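Lys-gingipain W83 (Porphyromonas gingivalis, PDB 3KM5) cleaves peptide bonds after lysine as a secreted cysteine protease and possible virulence factor, this chain being its K2 cleaved adhesin domain, a haemolytic beta jelly roll. Local coordinates at residues Q31-L36 against N67-K72; N51-F56 against I169-I174; L63-Y68 against F158-C163; V97-T102 against K154-R159. One frame throughout, in Å; residues are numbered along the deposited sequence.

Contact 1: Q31-L36 against N67-K72. With CA (calcium ion), chain C; NO3 (nitrate ion), chain F.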
loop_
_atom_site.group_PDB
_atom_site.type_symbol
_atom_site.label_atom_id
_atom_site.label_comp_id
_atom_site.label_asym_id
_atom_site.label_seq_id
_atom_site.Cartn_x
_atom_site.Cartn_y
_atom_site.Cartn_z
ATOM N N GLN A 31 -5.283 0.378 -13.268
ATOM C CA GLN A 31 -4.189 -0.130 -12.428
ATOM C C GLN A 31 -4.388 0.376 -11.002
ATOM O O GLN A 31 -4.657 1.571 -10.787
ATOM C CB GLN A 31 -2.825 0.314 -12.984
ATOM C CG GLN A 31 -2.639 -0.203 -14.449
ATOM C CD GLN A 31 -1.327 0.103 -15.105
ATOM O OE1 GLN A 31 -1.282 0.726 -16.169
ATOM N NE2 GLN A 31 -0.252 -0.351 -14.502
ATOM N N GLY A 32 -4.306 -0.530 -10.013
ATOM C CA GLY A 32 -4.600 -0.133 -8.670
ATOM C C GLY A 32 -3.887 -1.038 -7.692
ATOM O O GLY A 32 -2.841 -1.617 -8.018
ATOM N N TRP A 33 -4.444 -1.116 -6.484
ATOM C CA TRP A 33 -3.863 -1.945 -5.431
ATOM C C TRP A 33 -4.100 -3.434 -5.680
ATOM O O TRP A 33 -5.242 -3.849 -5.912
ATOM C CB TRP A 33 -4.472 -1.574 -4.093
ATOM C CG TRP A 33 -4.050 -0.240 -3.544
ATOM C CD1 TRP A 33 -4.745 0.914 -3.631
ATOM C CD2 TRP A 33 -2.871 0.066 -2.777
ATOM N NE1 TRP A 33 -4.098 1.912 -2.981
ATOM C CE2 TRP A 33 -2.919 1.438 -2.461
ATOM C CE3 TRP A 33 -1.761 -0.674 -2.376
ATOM C CZ2 TRP A 33 -1.940 2.051 -1.668
ATOM C CZ3 TRP A 33 -0.776 -0.053 -1.624
ATOM C CH2 TRP A 33 -0.865 1.303 -1.304
ATOM N N LEU A 34 -3.030 -4.223 -5.625
ATOM C CA LEU A 34 -3.091 -5.667 -5.837
ATOM C C LEU A 34 -2.243 -6.374 -4.792
ATOM O O LEU A 34 -1.158 -5.902 -4.443
ATOM C CB LEU A 34 -2.517 -6.067 -7.204
ATOM C CG LEU A 34 -3.253 -5.655 -8.485
ATOM C CD1 LEU A 34 -2.399 -6.097 -9.661
ATOM C CD2 LEU A 34 -4.619 -6.290 -8.570
ATOM N N CYS A 35 -2.682 -7.551 -4.374
ATOM C CA CYS A 35 -1.856 -8.439 -3.586
ATOM C C CYS A 35 -0.771 -9.025 -4.474
ATOM O O CYS A 35 -1.032 -9.360 -5.622
ATOM C CB CYS A 35 -2.719 -9.563 -3.037
ATOM S SG CYS A 35 -1.823 -10.947 -2.247
ATOM N N LEU A 36 0.456 -9.054 -3.961
ATOM C CA LEU A 36 1.588 -9.727 -4.609
ATOM C C LEU A 36 2.153 -10.783 -3.671
ATOM O O LEU A 36 2.206 -10.564 -2.452
ATOM C CB LEU A 36 2.715 -8.764 -4.914
ATOM C CG LEU A 36 2.370 -7.534 -5.745
ATOM C CD1 LEU A 36 3.623 -6.656 -5.903
ATOM C CD2 LEU A 36 1.711 -7.881 -7.096
ATOM N N ASN A 67 -4.920 5.838 -6.296
ATOM C CA ASN A 67 -5.453 4.533 -5.986
ATOM C C ASN A 67 -5.757 4.432 -4.500
ATOM O O ASN A 67 -4.891 4.690 -3.652
ATOM C CB ASN A 67 -4.443 3.421 -6.335
ATOM C CG ASN A 67 -4.012 3.421 -7.776
ATOM O OD1 ASN A 67 -4.769 3.803 -8.655
ATOM N ND2 ASN A 67 -2.815 2.893 -8.029
ATOM N N TYR A 68 -7.001 4.076 -4.159
ATOM C CA TYR A 68 -7.418 3.882 -2.760
ATOM C C TYR A 68 -7.551 2.411 -2.393
ATOM O O TYR A 68 -8.170 1.630 -3.106
ATOM C CB TYR A 68 -8.788 4.553 -2.515
ATOM C CG TYR A 68 -8.886 6.065 -2.624
ATOM C CD1 TYR A 68 -9.186 6.846 -1.498
ATOM C CD2 TYR A 68 -8.800 6.671 -3.830
ATOM C CE1 TYR A 68 -9.345 8.206 -1.589
ATOM C CE2 TYR A 68 -8.956 8.059 -3.931
ATOM C CZ TYR A 68 -9.230 8.793 -2.810
ATOM O OH TYR A 68 -9.387 10.174 -2.959
ATOM N N LEU A 69 -7.022 2.106 -1.241
ATOM C CA LEU A 69 -7.166 0.798 -0.601
ATOM C C LEU A 69 -7.939 1.036 0.699
ATOM O O LEU A 69 -7.434 1.720 1.593
ATOM C CB LEU A 69 -5.792 0.202 -0.321
ATOM C CG LEU A 69 -5.767 -1.097 0.496
ATOM C CD1 LEU A 69 -6.363 -2.194 -0.314
ATOM C CD2 LEU A 69 -4.362 -1.438 0.820
ATOM N N ILE A 70 -9.136 0.468 0.806
ATOM C CA ILE A 70 -10.092 0.785 1.866
ATOM C C ILE A 70 -10.433 -0.426 2.736
ATOM O O ILE A 70 -10.815 -1.496 2.245
ATOM C CB ILE A 70 -11.400 1.370 1.253
ATOM C CG1 ILE A 70 -11.065 2.587 0.395
ATOM C CG2 ILE A 70 -12.426 1.768 2.319
ATOM C CD1 ILE A 70 -12.234 3.130 -0.486
ATOM N N SER A 71 -10.261 -0.252 4.040
ATOM C CA SER A 71 -10.498 -1.333 4.998
ATOM C C SER A 71 -11.975 -1.688 5.088
ATOM O O SER A 71 -12.853 -0.991 4.625
ATOM C CB SER A 71 -10.024 -0.936 6.391
ATOM O OG SER A 71 -10.845 0.087 6.960
ATOM N N LYS A 72 -12.228 -2.805 5.757
ATOM C CA LYS A 72 -13.540 -3.144 6.281
ATOM C C LYS A 72 -13.891 -2.149 7.384
ATOM O O LYS A 72 -13.047 -1.341 7.832
ATOM C CB LYS A 72 -13.511 -4.592 6.825
ATOM C CG LYS A 72 -12.683 -4.775 8.088
ATOM C CD LYS A 72 -12.613 -6.272 8.479
ATOM C CE LYS A 72 -11.791 -6.506 9.731
ATOM N NZ LYS A 72 -11.778 -7.949 10.138
HETATM CA CA CA C . -4.977 3.803 -11.071
HETATM N N NO3 F . -4.411 -3.565 -11.273
HETATM O O1 NO3 F . -5.433 -3.176 -10.413
HETATM O O2 NO3 F . -3.128 -3.088 -11.097
HETATM O O3 NO3 F . -4.648 -4.461 -12.347
HETATM O O HOH W 1 -2.569 4.162 -11.290
#
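The indole of Trp33 lies against Asn67 to Leu69 of strand 66-70 and helps join the two sheets of the adhesin jelly roll, since 31-36 runs on into strand 34-37 of the other sheet. Leu69 and Trp33 stand roughly perpendicular: Leu69 CB sits over one face of the five-membered ring of Trp33, 3.5 Å from its centroid, a close CH-pi contact. With chi1 at -71°, Trp33 CG stands anti to its own carbonyl carbon, and the indole reaches across so that NE1 donates to Asn67 O at 3.0 Å. That donor comes down from above the carbonyl plane, 77° out of it, which leaves the carbonyl able to serve its strand partner His160 as well. The Asn67 side chain points toward 31-36, and its ND2 is hydrogen-bonded to Ser55 OG of strand 51-56. Its oxygen joins a calcium ion completed by Asp25, Asp27, Asp29 and a water: Asn67 OD1 lies 2.4 Å and Gln31 O 2.3 Å from the calcium.

Contact 2: N51-F56 against I169-I174. With CA (calcium ion), chain D.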
loop_
_atom_site.group_PDB
_atom_site.type_symbol
_atom_site.label_atom_id
_atom_site.label_comp_id
_atom_site.label_asym_id
_atom_site.label_seq_id
_atom_site.Cartn_x
_atom_site.Cartn_y
_atom_site.Cartn_z
ATOM N N ASN A 51 3.115 -12.609 1.353
ATOM C CA ASN A 51 2.253 -11.649 0.647
ATOM C C ASN A 51 2.312 -10.201 1.140
ATOM O O ASN A 51 2.442 -9.918 2.318
ATOM C CB ASN A 51 0.800 -12.118 0.733
ATOM C CG ASN A 51 0.526 -13.392 -0.105
ATOM O OD1 ASN A 51 1.436 -13.954 -0.686
ATOM N ND2 ASN A 51 -0.707 -13.805 -0.171
ATOM N N VAL A 52 2.175 -9.302 0.191
ATOM C CA VAL A 52 1.997 -7.856 0.487
ATOM C C VAL A 52 0.835 -7.319 -0.331
ATOM O O VAL A 52 0.274 -8.034 -1.141
ATOM C CB VAL A 52 3.279 -7.069 0.110
ATOM C CG1 VAL A 52 4.505 -7.686 0.841
ATOM C CG2 VAL A 52 3.448 -7.078 -1.410
ATOM N N VAL A 53 0.499 -6.040 -0.154
ATOM C CA VAL A 53 -0.335 -5.331 -1.136
ATOM C C VAL A 53 0.540 -4.240 -1.810
ATOM O O VAL A 53 1.476 -3.719 -1.175
ATOM C CB VAL A 53 -1.620 -4.778 -0.494
ATOM C CG1 VAL A 53 -1.326 -3.550 0.396
ATOM C CG2 VAL A 53 -2.725 -4.505 -1.543
ATOM N N SER A 54 0.233 -3.894 -3.061
ATOM C CA SER A 54 1.141 -3.063 -3.877
ATOM C C SER A 54 0.330 -2.104 -4.710
ATOM O O SER A 54 -0.791 -2.400 -5.103
ATOM C CB SER A 54 1.940 -3.962 -4.830
ATOM O OG SER A 54 1.088 -4.532 -5.823
ATOM N N SER A 55 0.948 -0.962 -5.000
ATOM C CA SER A 55 0.450 -0.008 -5.980
ATOM C C SER A 55 1.671 0.629 -6.686
ATOM O O SER A 55 2.674 0.938 -6.071
ATOM C CB SER A 55 -0.427 1.051 -5.296
ATOM O OG SER A 55 -0.876 2.028 -6.252
ATOM N N PHE A 56 1.575 0.753 -7.986
ATOM C CA PHE A 56 2.703 1.172 -8.820
ATOM C C PHE A 56 2.567 2.605 -9.376
ATOM O O PHE A 56 1.488 3.046 -9.807
ATOM C CB PHE A 56 2.885 0.170 -9.979
ATOM C CG PHE A 56 3.353 -1.165 -9.510
ATOM C CD1 PHE A 56 4.691 -1.488 -9.521
ATOM C CD2 PHE A 56 2.470 -2.082 -8.973
ATOM C CE1 PHE A 56 5.125 -2.703 -9.082
ATOM C CE2 PHE A 56 2.886 -3.308 -8.525
ATOM C CZ PHE A 56 4.232 -3.624 -8.555
ATOM N N ILE A 169 4.771 1.427 -4.084
ATOM C CA ILE A 169 4.670 1.326 -2.625
ATOM C C ILE A 169 4.047 -0.014 -2.264
ATOM O O ILE A 169 3.052 -0.445 -2.862
ATOM C CB ILE A 169 3.927 2.505 -2.022
ATOM C CG1 ILE A 169 3.863 2.375 -0.507
ATOM C CG2 ILE A 169 2.523 2.699 -2.587
ATOM C CD1 ILE A 169 3.598 3.666 0.222
ATOM N N LEU A 170 4.677 -0.713 -1.318
ATOM C CA LEU A 170 4.120 -1.947 -0.769
ATOM C C LEU A 170 3.670 -1.687 0.672
ATOM O O LEU A 170 4.349 -0.921 1.384
ATOM C CB LEU A 170 5.176 -3.044 -0.723
ATOM C CG LEU A 170 5.979 -3.247 -1.995
ATOM C CD1 LEU A 170 7.044 -4.345 -1.811
ATOM C CD2 LEU A 170 5.066 -3.558 -3.158
ATOM N N LEU A 171 2.627 -2.396 1.139
ATOM C CA LEU A 171 2.211 -2.367 2.535
ATOM C C LEU A 171 2.097 -3.777 3.038
ATOM O O LEU A 171 1.750 -4.676 2.286
ATOM C CB LEU A 171 0.861 -1.663 2.762
ATOM C CG LEU A 171 0.737 -0.275 2.176
ATOM C CD1 LEU A 171 -0.710 0.208 2.177
ATOM C CD2 LEU A 171 1.587 0.709 2.967
ATOM N N ASP A 172 2.375 -3.954 4.320
ATOM C CA ASP A 172 2.164 -5.265 4.954
ATOM C C ASP A 172 1.962 -5.057 6.452
ATOM O O ASP A 172 2.305 -4.039 7.009
ATOM C CB ASP A 172 3.371 -6.145 4.637
ATOM C CG ASP A 172 3.102 -7.647 4.802
ATOM O OD1 ASP A 172 1.943 -8.031 5.026
ATOM O OD2 ASP A 172 4.071 -8.413 4.603
ATOM N N ASP A 173 1.368 -6.065 7.083
ATOM C CA ASP A 173 1.249 -6.132 8.529
ATOM C C ASP A 173 0.595 -4.872 9.096
ATOM O O ASP A 173 1.108 -4.185 10.002
ATOM C CB ASP A 173 2.617 -6.472 9.182
ATOM C CG ASP A 173 3.023 -7.905 8.932
ATOM O OD1 ASP A 173 2.128 -8.756 8.798
ATOM O OD2 ASP A 173 4.232 -8.189 8.753
ATOM N N ILE A 174 -0.592 -4.599 8.580
ATOM C CA ILE A 174 -1.373 -3.444 8.981
ATOM C C ILE A 174 -2.233 -3.771 10.218
ATOM O O ILE A 174 -3.232 -4.519 10.110
ATOM C CB ILE A 174 -2.312 -2.954 7.832
ATOM C CG1 ILE A 174 -1.520 -2.766 6.533
ATOM C CG2 ILE A 174 -3.073 -1.716 8.277
ATOM C CD1 ILE A 174 -2.417 -2.570 5.338
HETATM CA CA CA D . 2.416 -10.435 4.629
HETATM O O HOH W 2 2.467 -10.599 6.985
#
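The Asp172 carboxylate chelates a calcium ion with both oxygens: OD1 binds the calcium at 2.5 Å and OD2 at 2.6 Å. Asn51 O, another ligand, lies 3.2 Å from Asp172 OD2, two oxygens drawn together by the shared cation. Chi1 of -160° sets Asp172 CG roughly anti to the backbone N and carries the carboxylate to the metal, while Val52, set nearly perpendicular to it, brings CG1 near OD2. Thr8, Glu10, Gly48 and a water complete the site. From there the strands run as an antiparallel pair within one sheet of the jelly roll, Val53 facing Leu171 and Ser55 facing Ile169 as hydrogen-bonded pairs. Val53 and Leu171 run next to each other on the same face, Val53 CG1 being 3.7 Å from Leu171 CB. On the other face, Leu170 folds a methyl over Ser54, and Leu170 CD2 lies 3.6 Å from Ser54 CB. The Ser54 hydroxyl is bonded to Leu34 O, and that of Ser55 to His160 ND1.

Contact 3: L63-Y68 against F158-C163. With CA (calcium ion), chain C.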
loop_
_atom_site.group_PDB
_atom_site.type_symbol
_atom_site.label_atom_id
_atom_site.label_comp_id
_atom_site.label_asym_id
_atom_site.label_seq_id
_atom_site.Cartn_x
_atom_site.Cartn_y
_atom_site.Cartn_z
ATOM N N LEU A 63 3.202 5.801 -14.683
ATOM C CA LEU A 63 1.805 5.963 -14.233
ATOM C C LEU A 63 1.668 7.189 -13.345
ATOM O O LEU A 63 2.666 7.644 -12.765
ATOM C CB LEU A 63 1.349 4.732 -13.447
ATOM C CG LEU A 63 1.494 3.409 -14.172
ATOM C CD1 LEU A 63 1.281 2.183 -13.262
ATOM C CD2 LEU A 63 0.579 3.355 -15.390
ATOM N N ASN A 64 0.435 7.674 -13.232
ATOM C CA ASN A 64 0.010 8.803 -12.423
ATOM C C ASN A 64 -1.133 8.335 -11.497
ATOM O O ASN A 64 -2.323 8.608 -11.732
ATOM C CB ASN A 64 -0.468 9.958 -13.309
ATOM C CG ASN A 64 0.675 10.737 -13.926
ATOM O OD1 ASN A 64 1.404 10.229 -14.789
ATOM N ND2 ASN A 64 0.830 11.994 -13.486
ATOM N N PRO A 65 -0.770 7.545 -10.474
ATOM C CA PRO A 65 -1.837 6.924 -9.702
ATOM C C PRO A 65 -2.666 7.847 -8.820
ATOM O O PRO A 65 -2.213 8.902 -8.376
ATOM C CB PRO A 65 -1.067 5.954 -8.789
ATOM C CG PRO A 65 0.295 6.578 -8.663
ATOM C CD PRO A 65 0.550 7.068 -10.035
ATOM N N ASP A 66 -3.890 7.428 -8.586
ATOM C CA ASP A 66 -4.722 7.904 -7.485
ATOM C C ASP A 66 -5.575 6.722 -7.039
ATOM O O ASP A 66 -6.745 6.582 -7.418
ATOM C CB ASP A 66 -5.541 9.140 -7.878
ATOM C CG ASP A 66 -6.270 9.760 -6.681
ATOM O OD1 ASP A 66 -6.085 9.266 -5.561
ATOM O OD2 ASP A 66 -7.106 10.681 -6.855
ATOM N N ASN A 67 -4.920 5.838 -6.296
ATOM C CA ASN A 67 -5.453 4.533 -5.986
ATOM C C ASN A 67 -5.757 4.432 -4.500
ATOM O O ASN A 67 -4.891 4.690 -3.652
ATOM C CB ASN A 67 -4.443 3.421 -6.335
ATOM C CG ASN A 67 -4.012 3.421 -7.776
ATOM O OD1 ASN A 67 -4.769 3.803 -8.655
ATOM N ND2 ASN A 67 -2.815 2.893 -8.029
ATOM N N TYR A 68 -7.001 4.076 -4.159
ATOM C CA TYR A 68 -7.418 3.882 -2.760
ATOM C C TYR A 68 -7.551 2.411 -2.393
ATOM O O TYR A 68 -8.170 1.630 -3.106
ATOM C CB TYR A 68 -8.788 4.553 -2.515
ATOM C CG TYR A 68 -8.886 6.065 -2.624
ATOM C CD1 TYR A 68 -9.186 6.846 -1.498
ATOM C CD2 TYR A 68 -8.800 6.671 -3.830
ATOM C CE1 TYR A 68 -9.345 8.206 -1.589
ATOM C CE2 TYR A 68 -8.956 8.059 -3.931
ATOM C CZ TYR A 68 -9.230 8.793 -2.810
ATOM O OH TYR A 68 -9.387 10.174 -2.959
ATOM N N PHE A 158 -5.652 3.743 2.439
ATOM C CA PHE A 158 -4.307 4.114 2.001
ATOM C C PHE A 158 -4.445 4.556 0.553
ATOM O O PHE A 158 -5.026 3.849 -0.298
ATOM C CB PHE A 158 -3.355 2.913 2.114
ATOM C CG PHE A 158 -3.136 2.474 3.495
ATOM C CD1 PHE A 158 -2.013 2.905 4.199
ATOM C CD2 PHE A 158 -4.007 1.600 4.104
ATOM C CE1 PHE A 158 -1.797 2.510 5.509
ATOM C CE2 PHE A 158 -3.799 1.193 5.409
ATOM C CZ PHE A 158 -2.671 1.641 6.119
ATOM N N ARG A 159 -3.915 5.740 0.261
ATOM C CA ARG A 159 -4.103 6.385 -1.030
ATOM C C ARG A 159 -2.741 6.651 -1.628
ATOM O O ARG A 159 -1.976 7.432 -1.078
ATOM C CB ARG A 159 -4.895 7.681 -0.873
ATOM C CG ARG A 159 -5.236 8.349 -2.200
ATOM C CD ARG A 159 -5.852 9.688 -1.916
ATOM N NE ARG A 159 -6.162 10.459 -3.111
ATOM C CZ ARG A 159 -6.585 11.719 -3.114
ATOM N NH1 ARG A 159 -6.741 12.387 -1.964
ATOM N NH2 ARG A 159 -6.843 12.309 -4.266
ATOM N N HIS A 160 -2.419 5.988 -2.732
ATOM C CA HIS A 160 -1.181 6.220 -3.464
ATOM C C HIS A 160 -1.514 7.252 -4.531
ATOM O O HIS A 160 -2.316 6.994 -5.444
ATOM C CB HIS A 160 -0.690 4.884 -4.082
ATOM C CG HIS A 160 0.588 4.958 -4.865
ATOM N ND1 HIS A 160 0.868 4.051 -5.865
ATOM C CD2 HIS A 160 1.682 5.768 -4.766
ATOM C CE1 HIS A 160 2.093 4.258 -6.310
ATOM N NE2 HIS A 160 2.599 5.306 -5.679
ATOM N N TYR A 161 -0.920 8.433 -4.421
ATOM C CA TYR A 161 -1.310 9.533 -5.281
ATOM C C TYR A 161 -0.270 10.612 -5.256
ATOM O O TYR A 161 0.678 10.541 -4.498
ATOM C CB TYR A 161 -2.684 10.078 -4.861
ATOM C CG TYR A 161 -2.717 11.112 -3.758
ATOM C CD1 TYR A 161 -3.302 12.346 -3.987
ATOM C CD2 TYR A 161 -2.200 10.862 -2.494
ATOM C CE1 TYR A 161 -3.335 13.301 -3.019
ATOM C CE2 TYR A 161 -2.259 11.804 -1.526
ATOM C CZ TYR A 161 -2.818 13.032 -1.786
ATOM O OH TYR A 161 -2.894 14.023 -0.808
ATOM N N ASN A 162 -0.460 11.623 -6.107
ATOM C CA ASN A 162 0.421 12.802 -6.091
ATOM C C ASN A 162 1.881 12.439 -6.373
ATOM O O ASN A 162 2.791 13.014 -5.771
ATOM C CB ASN A 162 0.297 13.594 -4.768
ATOM C CG ASN A 162 -0.745 14.667 -4.811
ATOM O OD1 ASN A 162 -1.606 14.708 -5.705
ATOM N ND2 ASN A 162 -0.682 15.564 -3.831
ATOM N N CYS A 163 2.103 11.508 -7.307
ATOM C CA CYS A 163 3.447 11.070 -7.700
ATOM C C CYS A 163 3.344 10.393 -9.068
ATOM O O CYS A 163 2.268 10.013 -9.512
ATOM C CB CYS A 163 4.098 10.126 -6.677
ATOM S SG CYS A 163 3.212 8.575 -6.413
HETATM CA CA CA C . -4.977 3.803 -11.071
HETATM O O HOH W 3 -0.382 10.700 -9.305
HETATM O O HOH W 4 -2.867 12.080 -8.035
HETATM O O HOH W 1 -2.569 4.162 -11.290
#
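Arg159 and Asp66 form the tight polar grip of this antiparallel pair, neighbouring strands in one sheet of the jelly roll. The guanidinium takes the carboxylate side-on: Arg159 NE donates to Asp66 OD1 at 2.7 Å, almost straight at 172°, and NH2 reaches Asp66 OD2 at 3.1 Å, the two planes being 26° apart. CG anti to the backbone N (chi1 -175°) sends the extended Arg159 chain along Tyr68; its CG lies over the centre of the phenol ring at 4.0 Å. Tyr68 OH then covers one face of the guanidinium and Tyr161 CD1 the opposite one, a sandwich that limits how the group can rotate. On the other face of the sheet, Pro65 CG packs 3.8 Å from the centroid of the His160 ring, whose nitrogens are bonded to Ser55 and Asp93. On the Pro65 side of Asp66, facing Asn162 and Cys163, water takes over: one molecule donates to both Pro65 O and Cys163 O, at 2.7 Å each, while a second links Pro65 O to Asn162 N. Strand 66-70 has strand 22-25 on its far side, and strand 155-161 has 95-100, while Phe158 and His160 reach across to Leu171 and Ile169 of strand 168-177 in the opposing sheet.

Contact 4: V97-T102 against K154-R159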
loop_
_atom_site.group_PDB
_atom_site.type_symbol
_atom_site.label_atom_id
_atom_site.label_comp_id
_atom_site.label_asym_id
_atom_site.label_seq_id
_atom_site.Cartn_x
_atom_site.Cartn_y
_atom_site.Cartn_z
ATOM N N VAL A 97 -2.619 8.197 4.487
ATOM C CA VAL A 97 -3.552 7.393 5.272
ATOM C C VAL A 97 -4.739 8.352 5.508
ATOM O O VAL A 97 -4.554 9.536 5.895
ATOM C CB VAL A 97 -2.949 6.939 6.620
ATOM C CG1 VAL A 97 -3.936 6.175 7.479
ATOM C CG2 VAL A 97 -1.689 6.094 6.385
ATOM N N MET A 98 -5.949 7.876 5.224
ATOM C CA MET A 98 -7.158 8.656 5.360
ATOM C C MET A 98 -8.182 7.922 6.165
ATOM O O MET A 98 -8.144 6.704 6.301
ATOM C CB MET A 98 -7.730 8.938 3.973
ATOM C CG MET A 98 -6.664 9.430 2.978
ATOM S SD MET A 98 -7.386 9.871 1.392
ATOM C CE MET A 98 -8.203 11.403 1.755
ATOM N N ILE A 99 -9.141 8.676 6.704
ATOM C CA ILE A 99 -10.255 8.066 7.390
ATOM C C ILE A 99 -11.603 8.580 6.894
ATOM O O ILE A 99 -11.739 9.755 6.493
ATOM C CB ILE A 99 -10.152 8.243 8.940
ATOM C CG1 ILE A 99 -10.390 9.720 9.346
ATOM C CG2 ILE A 99 -8.827 7.650 9.477
ATOM C CD1 ILE A 99 -11.879 10.097 9.710
ATOM N N SER A 100 -12.585 7.681 6.943
ATOM C CA SER A 100 -13.983 8.057 6.759
ATOM C C SER A 100 -14.745 7.665 7.998
ATOM O O SER A 100 -14.409 6.681 8.672
ATOM C CB SER A 100 -14.561 7.306 5.564
ATOM O OG SER A 100 -15.993 7.404 5.568
ATOM N N LYS A 101 -15.755 8.470 8.321
ATOM C CA LYS A 101 -16.646 8.244 9.469
ATOM C C LYS A 101 -18.010 7.757 8.983
ATOM O O LYS A 101 -18.915 7.521 9.798
ATOM C CB LYS A 101 -16.808 9.532 10.284
ATOM C CG LYS A 101 -15.516 10.114 10.796
ATOM C CD LYS A 101 -15.757 11.438 11.517
ATOM C CE LYS A 101 -14.490 11.938 12.157
ATOM N NZ LYS A 101 -14.726 13.265 12.789
ATOM N N THR A 102 -18.153 7.588 7.683
ATOM C CA THR A 102 -19.485 7.364 7.086
ATOM C C THR A 102 -19.464 6.211 6.075
ATOM O O THR A 102 -19.769 5.092 6.444
ATOM C CB THR A 102 -20.051 8.655 6.470
ATOM O OG1 THR A 102 -19.173 9.192 5.483
ATOM C CG2 THR A 102 -20.292 9.707 7.568
ATOM N N LYS A 154 -14.388 4.942 10.903
ATOM C CA LYS A 154 -15.077 3.725 10.507
ATOM C C LYS A 154 -14.302 2.939 9.432
ATOM O O LYS A 154 -14.252 1.721 9.454
ATOM C CB LYS A 154 -16.467 4.088 9.989
ATOM C CG LYS A 154 -17.310 2.940 9.476
ATOM C CD LYS A 154 -18.756 3.425 9.289
ATOM C CE LYS A 154 -19.676 2.387 8.718
ATOM N NZ LYS A 154 -20.895 3.073 8.190
ATOM N N TYR A 155 -13.725 3.657 8.472
ATOM C CA TYR A 155 -12.890 3.053 7.435
ATOM C C TYR A 155 -11.582 3.782 7.377
ATOM O O TYR A 155 -11.536 5.002 7.531
ATOM C CB TYR A 155 -13.571 3.114 6.057
ATOM C CG TYR A 155 -14.943 2.468 5.974
ATOM C CD1 TYR A 155 -15.083 1.086 5.842
ATOM C CD2 TYR A 155 -16.101 3.233 6.027
ATOM C CE1 TYR A 155 -16.322 0.495 5.744
ATOM C CE2 TYR A 155 -17.362 2.634 5.944
ATOM C CZ TYR A 155 -17.463 1.274 5.809
ATOM O OH TYR A 155 -18.743 0.738 5.715
ATOM N N VAL A 156 -10.527 3.018 7.128
ATOM C CA VAL A 156 -9.190 3.546 6.943
ATOM C C VAL A 156 -8.787 3.246 5.498
ATOM O O VAL A 156 -8.953 2.126 5.025
ATOM C CB VAL A 156 -8.216 2.910 7.938
ATOM C CG1 VAL A 156 -6.752 3.335 7.618
ATOM C CG2 VAL A 156 -8.582 3.272 9.382
ATOM N N ALA A 157 -8.279 4.250 4.804
ATOM C CA ALA A 157 -7.823 4.091 3.437
ATOM C C ALA A 157 -6.356 4.448 3.316
ATOM O O ALA A 157 -5.874 5.356 3.996
ATOM C CB ALA A 157 -8.630 5.018 2.498
ATOM N N PHE A 158 -5.652 3.743 2.439
ATOM C CA PHE A 158 -4.307 4.114 2.001
ATOM C C PHE A 158 -4.445 4.556 0.553
ATOM O O PHE A 158 -5.026 3.849 -0.298
ATOM C CB PHE A 158 -3.355 2.913 2.114
ATOM C CG PHE A 158 -3.136 2.474 3.495
ATOM C CD1 PHE A 158 -2.013 2.905 4.199
ATOM C CD2 PHE A 158 -4.007 1.600 4.104
ATOM C CE1 PHE A 158 -1.797 2.510 5.509
ATOM C CE2 PHE A 158 -3.799 1.193 5.409
ATOM C CZ PHE A 158 -2.671 1.641 6.119
ATOM N N ARG A 159 -3.915 5.740 0.261
ATOM C CA ARG A 159 -4.103 6.385 -1.030
ATOM C C ARG A 159 -2.741 6.651 -1.628
ATOM O O ARG A 159 -1.976 7.432 -1.078
ATOM C CB ARG A 159 -4.895 7.681 -0.873
ATOM C CG ARG A 159 -5.236 8.349 -2.200
ATOM C CD ARG A 159 -5.852 9.688 -1.916
ATOM N NE ARG A 159 -6.162 10.459 -3.111
ATOM C CZ ARG A 159 -6.585 11.719 -3.114
ATOM N NH1 ARG A 159 -6.741 12.387 -1.964
ATOM N NH2 ARG A 159 -6.843 12.309 -4.266
#
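Met98, which buries the most surface here, lays its thioether beside the aliphatic part of Arg159, with SD 3.7 Å from Arg159 CD. The bend at chi3, 74°, turns CE toward the guanidinium, whose charge is paired with Asp66. Met98 and Ala157 face each other as a hydrogen-bonded pair, and on the other side of the sheet Val97 lies alongside Phe158, Val97 CG2 being 3.7 Å from Phe158 CE1. CG1 of Val97 meets CG1 of Val156 as well, adding to the apolar face turned toward strand 168-177. Tyr155 lies beyond, at the other end of the pair: Thr102 O comes to the edge of its ring in plane, 3.5 Å from CE2, while Lys154 CG covers one face. The Lys154 chain, extended beyond CG, carries its ammonium to the same carbonyl, where NZ donates to Thr102 O at 2.9 Å in the carbonyl plane. Ser100 OG, also hydrogen-bonded to Gly103 O, accepts from Thr102 N at 3.0 Å, an ST turn that closes the end of the strand. Ser100 O receives both Tyr155 N and, at 2.8 Å, Lys154 N, and this doubling of residues opposite Ser100 is a classic beta bulge at the end of two inner strands of a jelly-roll sheet.

In the fold
Contacts 3 and 4 share strand 155-161, which lies between 66-70 and 95-100 in the five-strand sheet; contact 2 belongs to the opposing sheet, and contact 1 bridges the two. Along the chain, contacts 1 and 2 interleave, while 3 and 4 both fall between the segments of contact 2. Centres of contacts 1 and 2 are about 9 Å apart, those of 2 and 4 about 17 Å. Ser55 OG ties contact 2 to the others, lying 2.8 Å from Asn67 ND2 and 2.7 Å from His160 ND1. Contacts 1 and 3 share one calcium ion and contact 2 holds the other, so each metal joins chain segments distant in sequence within the adhesin domain.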